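Local coordinates for protein 5,10-methylenetetrahydromethanopterin reductase (Methanopyrus kandleri, PDB 1EZW) that catalyses the reversible, coenzyme F420-dependent reduction of methylene-tetrahydromethanopterin to methyl-tetrahydromethanopterin, a step of methanogenesis from carbon dioxide, at residues 70-75 with 152-157; 228-233 with 298-303. All coordinates share one frame; numbering follows the deposited sequence.

Contact 1: 70-75 with 152-157; sequences TRHPLI and KYVKTG
Tyr-153 and Val-154 lean against Pro-73 at the start of helix 73-86, which follows strand 60-63 on the outside of the TIM barrel. They belong to the long loop between helix 127-142 and strand 173-176, so a non-repetitive segment here covers the N-terminal end of a barrel helix. No hydrogen bond crosses between the two segments, and the fit rests on van der Waals contact.

Tyr-153, in the conformer described (a second was modelled), brings its phenol group against the proline from the opposite direction: OH lies 3.3 Å from Pro-73 CD, and CZ follows at 4.2 Å from the same carbon. The hydroxyl is hydrogen-bonded to Pro-68 O, which ties the loop to the chain just ahead of the helix, while Trp-117 meets the rings of both Tyr-153 and His-72. The next residue, Val-154, holds CG2 anti to its backbone N and beside its carbonyl carbon; this methyl slides past the proline, 3.8 Å from Pro-73 CG, and also comes within 4.2 Å of His-72 CE1, the valine and histidine side chains crossing at about a right angle. That imidazole is fixed by its own task as N-cap: ND1 takes the N-H of Leu-74 in the ring plane, at 3.0 Å and nearly straight (169°). It therefore offers Val-154 a carbon of a ring already held in place. Farther along, Thr-156 OG1 donates to a lone pair of Gly-157 O and is also bonded by Tyr-149 N, while its methyl faces the helix, where CG2 rests 4.3 Å from Leu-74 CD1.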
# COMPACT_ATOMS: atom_id res chain seq x y z
N THR A 70 2.17 28.00 -6.52
CA THR A 70 0.91 27.54 -5.95
C THR A 70 1.04 26.94 -4.56
O THR A 70 0.02 26.64 -3.94
CB THR A 70 0.25 26.52 -6.87
OG1 THR A 70 1.11 25.37 -6.93
CG2 THR A 70 0.01 27.13 -8.32
N ARG A 71 2.27 26.74 -4.08
CA ARG A 71 2.49 26.22 -2.71
C ARG A 71 3.75 26.92 -2.22
O ARG A 71 4.65 27.20 -3.01
CB ARG A 71 2.83 24.72 -2.72
CG ARG A 71 1.72 23.85 -3.31
CD ARG A 71 2.24 22.39 -3.24
NE ARG A 71 1.32 21.43 -3.89
CZ ARG A 71 1.19 21.32 -5.21
NH1 ARG A 71 0.35 20.44 -5.74
NH2 ARG A 71 1.91 22.10 -6.00
N HIS A 72 3.83 27.18 -0.92
CA HIS A 72 5.02 27.79 -0.36
C HIS A 72 6.19 26.82 -0.60
O HIS A 72 6.03 25.60 -0.53
CB HIS A 72 4.81 27.98 1.14
CG HIS A 72 5.83 28.86 1.80
ND1 HIS A 72 7.12 28.44 2.06
CD2 HIS A 72 5.75 30.14 2.25
CE1 HIS A 72 7.79 29.43 2.63
NE2 HIS A 72 6.98 30.47 2.76
N PRO A 73 7.38 27.33 -0.92
CA PRO A 73 8.48 26.41 -1.15
C PRO A 73 8.82 25.48 0.01
O PRO A 73 9.33 24.39 -0.23
CB PRO A 73 9.64 27.36 -1.55
CG PRO A 73 9.27 28.64 -0.94
CD PRO A 73 7.80 28.73 -1.23
N LEU A 74 8.49 25.86 1.25
CA LEU A 74 8.76 24.99 2.39
C LEU A 74 7.76 23.82 2.35
O LEU A 74 8.08 22.74 2.83
CB LEU A 74 8.61 25.74 3.73
CG LEU A 74 9.80 26.68 4.02
CD1 LEU A 74 9.45 27.57 5.26
CD2 LEU A 74 11.07 25.84 4.31
N ILE A 75 6.56 24.07 1.82
CA ILE A 75 5.58 22.98 1.67
C ILE A 75 6.07 22.04 0.53
O ILE A 75 6.01 20.80 0.66
CB ILE A 75 4.20 23.54 1.37
CG1 ILE A 75 3.66 24.24 2.63
CG2 ILE A 75 3.25 22.42 0.90
CD1 ILE A 75 3.50 23.29 3.83
N LYS A 152 14.26 37.59 -3.08
CA LYS A 152 13.30 38.53 -3.63
C LYS A 152 11.90 37.94 -3.71
O LYS A 152 10.92 38.66 -3.65
CB LYS A 152 13.66 38.92 -5.08
CG LYS A 152 15.06 39.47 -5.34
CD LYS A 152 15.31 39.62 -6.88
CE LYS A 152 14.69 40.90 -7.54
NZ LYS A 152 13.20 41.13 -7.55
N TYR A 153 11.80 36.62 -3.87
CA TYR A 153 10.49 35.97 -4.01
C TYR A 153 10.06 35.24 -2.73
O TYR A 153 8.88 35.10 -2.47
CB TYR A 153 10.54 35.01 -5.24
CG TYR A 153 9.95 33.61 -5.02
CD1 TYR A 153 8.61 33.32 -5.33
CD2 TYR A 153 10.74 32.60 -4.48
CE1 TYR A 153 8.09 32.04 -5.09
CE2 TYR A 153 10.21 31.31 -4.24
CZ TYR A 153 8.90 31.05 -4.55
OH TYR A 153 8.41 29.78 -4.28
N VAL A 154 11.01 34.82 -1.92
CA VAL A 154 10.64 34.17 -0.67
C VAL A 154 11.58 34.65 0.42
O VAL A 154 12.80 34.76 0.21
CB VAL A 154 10.70 32.59 -0.76
CG1 VAL A 154 12.09 32.10 -1.18
CG2 VAL A 154 10.32 32.01 0.58
N LYS A 155 11.00 34.97 1.57
CA LYS A 155 11.78 35.35 2.73
C LYS A 155 11.22 34.52 3.88
O LYS A 155 10.06 34.61 4.21
CB LYS A 155 11.67 36.86 3.06
CG LYS A 155 12.45 37.20 4.34
CD LYS A 155 12.34 38.71 4.69
CE LYS A 155 13.05 38.99 6.02
NZ LYS A 155 13.17 40.44 6.30
N THR A 156 12.05 33.68 4.47
CA THR A 156 11.59 32.84 5.58
C THR A 156 12.02 33.44 6.90
O THR A 156 12.79 34.43 6.95
CB THR A 156 12.23 31.45 5.53
OG1 THR A 156 13.62 31.53 5.85
CG2 THR A 156 12.08 30.83 4.14
N GLY A 157 11.49 32.87 7.98
CA GLY A 157 11.94 33.21 9.32
C GLY A 157 12.98 32.12 9.58
O GLY A 157 13.63 31.64 8.66

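Contact 2: 228-233 with 298-303; sequences AYTCFS and FSIAGD
Phe-232 carries CG anti to its backbone N (chi1 -168°), and Ile-300 places CG2 anti to its backbone N, with CG1 beside that N (chi1 -69°); together these torsions bring the ring obliquely onto the branched side of the isoleucine. Phe-232 CD1 lies 4.0 Å from Ile-300 CB, and CE1 is as far, 4.0 Å, from Ile-300 CG2. The longer branch of Ile-300 slants back toward the start of the strands, where CD1 meets Thr-230 CG2 at 3.9 Å. Val-307 of helix 304-316 packs against both Phe-232 and Ile-300. Replacing Phe-232 by an alanine is likely to open a gap beside Ile-300 and Val-307 and leave CB and CG2 of Ile-300 without their aromatic partner.

The backbones beneath form a two-stranded parallel sheet, an addition to the TIM barrel lying just past the C-terminal end of barrel strand 225-229. Its bonding is the classic parallel pattern, in which one residue bridges two across the way: Ile-300 N donates to Cys-231 O (2.9 Å), and Ile-300 O accepts from Ser-233 N (2.9 Å). One step on, Gly-302 N reaches Ser-233 O at 3.0 Å. The backbone angles of Gly-302 would jam a CB against the carbonyl oxygen of Ala-301.

On the sheet face opposite Phe-232, Ser-233 CB and Ala-301 CB sit 4.1 Å apart under Thr-245 of helix 238-254. The serine hydroxyl bonds to Ala-241 O in the same helix, which satisfies a buried polar atom. Ahead of the bridged residues, Cys-231 turns SG to within 3.6 Å of Ser-299 CB; the hydroxyl of that serine is hydrogen-bonded to Ile-295 O.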
# COMPACT_ATOMS: atom_id res chain seq x y z
N ALA A 228 14.21 14.71 -22.67
CA ALA A 228 13.23 15.14 -23.64
C ALA A 228 11.84 14.70 -23.20
O ALA A 228 11.59 13.51 -23.10
CB ALA A 228 13.55 14.48 -25.02
N TYR A 229 10.98 15.66 -22.89
CA TYR A 229 9.60 15.37 -22.50
C TYR A 229 8.88 15.29 -23.86
O TYR A 229 8.48 16.32 -24.43
CB TYR A 229 9.06 16.52 -21.64
CG TYR A 229 8.95 16.22 -20.14
CD1 TYR A 229 9.76 15.27 -19.52
CD2 TYR A 229 8.07 16.95 -19.35
CE1 TYR A 229 9.69 15.06 -18.11
CE2 TYR A 229 7.99 16.75 -17.97
CZ TYR A 229 8.80 15.81 -17.36
OH TYR A 229 8.73 15.66 -15.98
N THR A 230 8.70 14.07 -24.37
CA THR A 230 8.12 13.86 -25.70
C THR A 230 6.65 13.53 -25.82
O THR A 230 5.98 13.18 -24.84
CB THR A 230 8.85 12.71 -26.42
OG1 THR A 230 8.42 11.44 -25.87
CG2 THR A 230 10.38 12.83 -26.24
N CYS A 231 6.14 13.72 -27.03
CA CYS A 231 4.81 13.26 -27.41
C CYS A 231 5.29 11.93 -28.01
O CYS A 231 6.08 11.91 -28.98
CB CYS A 231 4.19 14.14 -28.49
SG CYS A 231 2.77 13.36 -29.23
N PHE A 232 4.84 10.80 -27.47
CA PHE A 232 5.40 9.53 -27.91
C PHE A 232 4.30 8.55 -28.27
O PHE A 232 3.29 8.47 -27.55
CB PHE A 232 6.23 8.98 -26.73
CG PHE A 232 7.10 7.83 -27.05
CD1 PHE A 232 8.47 8.02 -27.23
CD2 PHE A 232 6.60 6.53 -27.04
CE1 PHE A 232 9.33 6.93 -27.38
CE2 PHE A 232 7.45 5.43 -27.20
CZ PHE A 232 8.80 5.62 -27.37
N SER A 233 4.49 7.80 -29.36
CA SER A 233 3.46 6.82 -29.71
C SER A 233 4.07 5.62 -30.41
O SER A 233 4.65 5.76 -31.50
CB SER A 233 2.36 7.44 -30.57
OG SER A 233 1.23 6.56 -30.65
N PHE A 298 6.89 17.14 -33.98
CA PHE A 298 6.44 17.19 -32.60
C PHE A 298 6.14 15.91 -31.86
O PHE A 298 5.50 15.95 -30.82
CB PHE A 298 5.23 18.13 -32.55
CG PHE A 298 5.50 19.51 -33.13
CD1 PHE A 298 4.78 19.98 -34.23
CD2 PHE A 298 6.51 20.30 -32.61
CE1 PHE A 298 5.08 21.23 -34.80
CE2 PHE A 298 6.82 21.55 -33.16
CZ PHE A 298 6.10 22.01 -34.26
N SER A 299 6.61 14.79 -32.38
CA SER A 299 6.37 13.51 -31.69
C SER A 299 7.40 12.51 -32.17
O SER A 299 8.13 12.75 -33.17
CB SER A 299 4.97 12.95 -32.03
OG SER A 299 4.94 12.34 -33.33
N ILE A 300 7.50 11.42 -31.42
CA ILE A 300 8.33 10.29 -31.78
C ILE A 300 7.24 9.24 -31.95
O ILE A 300 6.66 8.75 -30.97
CB ILE A 300 9.29 9.87 -30.67
CG1 ILE A 300 10.36 10.93 -30.47
CG2 ILE A 300 9.97 8.56 -31.02
CD1 ILE A 300 11.28 10.57 -29.32
N ALA A 301 6.93 8.90 -33.20
CA ALA A 301 5.86 7.94 -33.45
C ALA A 301 6.16 6.88 -34.51
O ALA A 301 6.82 7.15 -35.52
CB ALA A 301 4.58 8.70 -33.82
N GLY A 302 5.64 5.67 -34.29
CA GLY A 302 5.84 4.60 -35.27
C GLY A 302 6.05 3.24 -34.66
O GLY A 302 5.72 3.05 -33.49
N ASP A 303 6.55 2.28 -35.44
CA ASP A 303 6.81 0.95 -34.90
C ASP A 303 8.16 1.00 -34.21
O ASP A 303 8.86 2.01 -34.27
CB ASP A 303 6.71 -0.16 -35.99
CG ASP A 303 7.64 0.05 -37.19
OD1 ASP A 303 7.33 -0.54 -38.26
OD2 ASP A 303 8.67 0.73 -37.09

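How the contacts relate
Both contacts are buried, yet they achieve it differently. Contact 1 lies toward the periphery, about 22 Å between its centre and that of the chain, and owes part of its cover to a second subunit; contact 2 is closer in, about 14 Å by the same measure, and is enclosed by helices of its own chain. No helix or strand is common to the two. They occupy opposite sides of the chain's centre, with about 14 Å between nearest atoms. Where a loop lies against a helix start, apolar packing does the joining; where two short strands pair, backbone hydrogen bonds set the register and side chains fill both faces.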